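Local coordinates for membrane protein implicated in regulation of membrane protease activity (Corynebacterium glutamicum ATCC 13032, PDB 3CP0) that is of uncharacterised function but, as a soluble NfeD-like domain with an OB-type beta-barrel fold, probably binds partner proteins in regulating membrane protease activity, at residues T59-E62 with G63-V66. Sequence-based numbering, arbitrary orientation.
Sequences TFAE and GEIV
Two hydrogen bonds join Ala61 and Glu64 at the turn leading into strand 65-72, one between backbone atoms and one from the Glu64 side chain. The backbone bond, from Glu64 N to Ala61 O at 2.9 Å, closes a type II beta turn with Glu62 and Gly63 at its corners. Gly63 takes a positive phi (97°), as the third residue of a type II turn does. The second bond runs the other way: the Glu64 side chain reaches back toward the start of the turn, and its OE2 accepts the N-H of Ala61 at 2.8 Å. This bond is fairly straight (162° at the hydrogen), yet the donor stands above the carboxylate plane. With CG anti to the carbonyl carbon (chi1 -66°) and the chain extended beyond it, the Glu64 side chain passes alongside Ala61 O on its way to Ala61 N.

The other carboxylate oxygen, Glu64 OE1, lies at the edge of the Phe60 ring, 3.4 Å from CD1, with the carboxylate and ring planes steeply inclined to each other. Apolar contact comes from Val66, whose CG1 methyl sits over one ring face in a CH-pi contact, 3.9 Å from the Phe60 centroid and displaced toward the rim. Phe60 and Val66 both also touch Val31 of strand 28-31, while Asp34 OD1 accepts the N-H of Glu62.

One carboxylate thus satisfies a backbone N-H and borders an aromatic edge, where the ring's slightly positive hydrogens would probably suit its negative charge. The polar turn and the buried Phe60-Val66 pair therefore meet at Phe60, beside the barrel strands.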
loop_
_atom_site.group_PDB
_atom_site.type_symbol
_atom_site.label_atom_id
_atom_site.label_comp_id
_atom_site.label_asym_id
_atom_site.label_seq_id
_atom_site.Cartn_x
_atom_site.Cartn_y
_atom_site.Cartn_z
ATOM N N THR A 59 7.772 -7.712 -3.827
ATOM C CA THR A 59 6.709 -8.051 -2.887
ATOM C C THR A 59 7.088 -7.478 -1.507
ATOM O O THR A 59 8.269 -7.541 -1.082
ATOM C CB THR A 59 6.581 -9.596 -2.789
ATOM O OG1 THR A 59 6.139 -10.098 -4.059
ATOM C CG2 THR A 59 5.560 -10.007 -1.748
ATOM N N PHE A 60 6.090 -6.921 -0.826
ATOM C CA PHE A 60 6.217 -6.455 0.551
ATOM C C PHE A 60 5.504 -7.465 1.427
ATOM O O PHE A 60 4.280 -7.688 1.293
ATOM C CB PHE A 60 5.583 -5.040 0.693
ATOM C CG PHE A 60 6.319 -4.001 -0.070
ATOM C CD1 PHE A 60 7.480 -3.447 0.451
ATOM C CD2 PHE A 60 5.841 -3.565 -1.304
ATOM C CE1 PHE A 60 8.189 -2.460 -0.259
ATOM C CE2 PHE A 60 6.525 -2.593 -2.047
ATOM C CZ PHE A 60 7.689 -2.033 -1.510
ATOM N N ALA A 61 6.230 -8.072 2.355
ATOM C CA ALA A 61 5.601 -9.131 3.129
ATOM C C ALA A 61 4.764 -8.568 4.305
ATOM O O ALA A 61 4.996 -7.440 4.757
ATOM C CB ALA A 61 6.707 -10.053 3.684
ATOM N N GLU A 62 3.804 -9.366 4.787
ATOM C CA GLU A 62 3.027 -9.051 5.981
ATOM C C GLU A 62 3.944 -8.559 7.107
ATOM O O GLU A 62 4.966 -9.204 7.416
ATOM C CB GLU A 62 2.265 -10.293 6.473
ATOM C CG GLU A 62 1.368 -10.015 7.675
ATOM C CD GLU A 62 0.886 -11.268 8.392
ATOM O OE1 GLU A 62 1.255 -12.397 8.003
ATOM O OE2 GLU A 62 0.138 -11.112 9.368
ATOM N N GLY A 63 3.542 -7.443 7.718
ATOM C CA GLY A 63 4.272 -6.810 8.816
ATOM C C GLY A 63 5.161 -5.695 8.340
ATOM O O GLY A 63 5.572 -4.838 9.162
ATOM N N GLU A 64 5.476 -5.654 7.044
ATOM C CA GLU A 64 6.337 -4.548 6.571
ATOM C C GLU A 64 5.600 -3.215 6.595
ATOM O O GLU A 64 4.369 -3.181 6.427
ATOM C CB GLU A 64 6.928 -4.801 5.160
ATOM C CG GLU A 64 7.930 -5.999 5.147
ATOM C CD GLU A 64 8.536 -6.264 3.747
ATOM O OE1 GLU A 64 8.767 -5.289 2.995
ATOM O OE2 GLU A 64 8.804 -7.443 3.383
ATOM N N ILE A 65 6.362 -2.136 6.819
ATOM C CA ILE A 65 5.798 -0.781 6.685
ATOM C C ILE A 65 6.157 -0.224 5.308
ATOM O O ILE A 65 7.331 -0.299 4.889
ATOM C CB ILE A 65 6.365 0.187 7.783
ATOM C CG1 ILE A 65 6.208 -0.416 9.193
ATOM C CG2 ILE A 65 5.652 1.560 7.628
ATOM C CD1 ILE A 65 4.791 -0.927 9.494
ATOM N N VAL A 66 5.139 0.271 4.582
ATOM C CA VAL A 66 5.336 0.870 3.261
ATOM C C VAL A 66 4.819 2.312 3.249
ATOM O O VAL A 66 4.163 2.752 4.225
ATOM C CB VAL A 66 4.554 0.032 2.214
ATOM C CG1 VAL A 66 5.186 -1.374 2.188
ATOM C CG2 VAL A 66 3.044 -0.093 2.632
#